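Local structure of pyridoxamine 5'-phosphate oxidase-related, FMN-binding protein (Mycobacterium smegmatis, 6ECI) at residues G22-T27 / S58-N63. The protein binds flavin-adenine dinucleotide and, as a flavin/deazaflavin-dependent oxidoreductase family member, probably sequesters it, which is thought to protect mycobacteria against hypoxic and oxidative stress. Residues are numbered along the deposited sequence; the frame is centred on the assembly and turned at random.
Sequences GRIVTT and SAAINN
Thr26 sets its methyl against the last turn of helix 55-60, where CG2 lies 3.5 Å from Ala59 O and 3.7 Å from Ala60 CA. The side chain straddles the two alanines: CG2 lies over the Ala59 carbonyl and the Ala60 CA, while OG1 sits 3.8 Å from Ala59 CB, a van der Waals contact with a methyl. The split follows from chi1 of 55°, which turns OG1 between the backbone N and the carbonyl carbon and leaves CG2 beside the N. Two residues back along the strand, Ile24 adds its CG2 branch, 4.0 Å from Ala60 CB, so that the Ala60 methyl is met by the CG2 atoms of both Thr26 and Ile24. That is the close, buried part, apolar apart from the threonine hydroxyl and the carbonyl of Ala59.

Toward solvent the fit slackens. Ala59 is partly exposed, and beyond Ala60 the chain leaves the helix through a type II beta turn, closed by Asn63 N to Ala60 O at 3.0 Å. The Asn63 side chain folds back over the helix end, ND2 donating to Ala59 O at 3.1 Å from well above the carbonyl plane; the same oxygen thus faces the Thr26 methyl.

The antiparallel sheet curls as in the split beta-barrel of the pyridoxamine 5'-phosphate oxidase family, and the short helix 55-60, which carries the FAD-binding Lys55, packs against its strand 21-28. Val65 of neighbouring strand 64-72 touches Ile24, Thr26 and Ala60, and Val117 of strand 114-119 also packs on Ile24. Val25 and Thr27, pointing the other way, pack against the second subunit.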
loop_
_atom_site.group_PDB
_atom_site.type_symbol
_atom_site.label_atom_id
_atom_site.label_comp_id
_atom_site.label_asym_id
_atom_site.label_seq_id
_atom_site.Cartn_x
_atom_site.Cartn_y
_atom_site.Cartn_z
ATOM N N GLY B 22 3.401 2.246 -6.016
ATOM C CA GLY B 22 3.596 1.342 -4.899
ATOM C C GLY B 22 3.602 2.096 -3.586
ATOM O O GLY B 22 3.300 3.293 -3.562
ATOM N N ARG B 23 3.949 1.428 -2.487
ATOM C CA ARG B 23 3.829 2.036 -1.169
ATOM C C ARG B 23 5.008 1.647 -0.292
ATOM O O ARG B 23 5.322 0.459 -0.159
ATOM C CB ARG B 23 2.517 1.619 -0.502
ATOM C CG ARG B 23 1.282 2.155 -1.206
ATOM C CD ARG B 23 0.194 1.109 -1.301
ATOM N NE ARG B 23 0.463 0.094 -2.311
ATOM C CZ ARG B 23 0.037 0.155 -3.569
ATOM N NH1 ARG B 23 -0.676 1.193 -3.986
ATOM N NH2 ARG B 23 0.325 -0.826 -4.412
ATOM N N ILE B 24 5.655 2.651 0.298
ATOM C CA ILE B 24 6.671 2.443 1.321
ATOM C C ILE B 24 5.979 2.371 2.675
ATOM O O ILE B 24 5.140 3.221 3.001
ATOM C CB ILE B 24 7.714 3.573 1.300
ATOM C CG1 ILE B 24 8.573 3.501 0.039
ATOM C CG2 ILE B 24 8.596 3.514 2.539
ATOM C CD1 ILE B 24 9.697 2.494 0.111
ATOM N N VAL B 25 6.316 1.356 3.466
ATOM C CA VAL B 25 5.767 1.186 4.807
ATOM C C VAL B 25 6.922 1.256 5.795
ATOM O O VAL B 25 7.855 0.446 5.727
ATOM C CB VAL B 25 4.994 -0.137 4.949
ATOM C CG1 VAL B 25 4.557 -0.351 6.390
ATOM C CG2 VAL B 25 3.789 -0.148 4.020
ATOM N N THR B 26 6.864 2.225 6.704
ATOM C CA THR B 26 7.890 2.422 7.716
ATOM C C THR B 26 7.302 2.182 9.099
ATOM O O THR B 26 6.109 2.402 9.332
ATOM C CB THR B 26 8.490 3.831 7.637
ATOM O OG1 THR B 26 7.443 4.806 7.729
ATOM C CG2 THR B 26 9.236 4.016 6.326
ATOM N N THR B 27 8.151 1.735 10.021
ATOM C CA THR B 27 7.707 1.282 11.333
ATOM C C THR B 27 8.598 1.854 12.425
ATOM O O THR B 27 9.826 1.758 12.340
ATOM C CB THR B 27 7.707 -0.246 11.408
ATOM O OG1 THR B 27 6.918 -0.773 10.335
ATOM C CG2 THR B 27 7.136 -0.712 12.733
ATOM N N SER B 58 12.600 11.541 6.367
ATOM C CA SER B 58 13.022 11.198 7.719
ATOM C C SER B 58 12.619 9.779 8.104
ATOM O O SER B 58 13.312 9.137 8.900
ATOM C CB SER B 58 12.437 12.205 8.710
ATOM O OG SER B 58 12.823 11.899 10.038
ATOM N N ALA B 59 11.519 9.270 7.550
ATOM C CA ALA B 59 10.971 7.996 8.002
ATOM C C ALA B 59 11.602 6.792 7.309
ATOM O O ALA B 59 11.815 5.757 7.949
ATOM C CB ALA B 59 9.455 7.970 7.794
ATOM N N ALA B 60 11.904 6.898 6.017
ATOM C CA ALA B 60 12.318 5.741 5.232
ATOM C C ALA B 60 13.820 5.665 5.005
ATOM O O ALA B 60 14.400 4.581 5.112
ATOM C CB ALA B 60 11.608 5.742 3.875
ATOM N N ILE B 61 14.458 6.794 4.690
ATOM C CA ILE B 61 15.851 6.776 4.263
ATOM C C ILE B 61 16.736 6.270 5.391
ATOM O O ILE B 61 16.630 6.719 6.539
ATOM C CB ILE B 61 16.269 8.175 3.790
ATOM C CG1 ILE B 61 15.570 8.509 2.468
ATOM C CG2 ILE B 61 17.779 8.263 3.645
ATOM C CD1 ILE B 61 15.925 9.865 1.906
ATOM N N ASN B 62 17.606 5.308 5.063
ATOM C CA ASN B 62 18.556 4.688 5.990
ATOM C C ASN B 62 17.868 3.901 7.104
ATOM O O ASN B 62 18.480 3.618 8.140
ATOM C CB ASN B 62 19.516 5.726 6.585
ATOM C CG ASN B 62 20.370 6.396 5.529
ATOM O OD1 ASN B 62 20.946 5.731 4.667
ATOM N ND2 ASN B 62 20.445 7.719 5.580
ATOM N N ASN B 63 16.602 3.535 6.908
ATOM C CA ASN B 63 15.870 2.676 7.825
ATOM C C ASN B 63 15.340 1.464 7.071
ATOM O O ASN B 63 15.274 1.450 5.838
ATOM C CB ASN B 63 14.702 3.420 8.489
ATOM C CG ASN B 63 15.164 4.519 9.424
ATOM O OD1 ASN B 63 16.057 4.317 10.246
ATOM N ND2 ASN B 63 14.556 5.697 9.299
#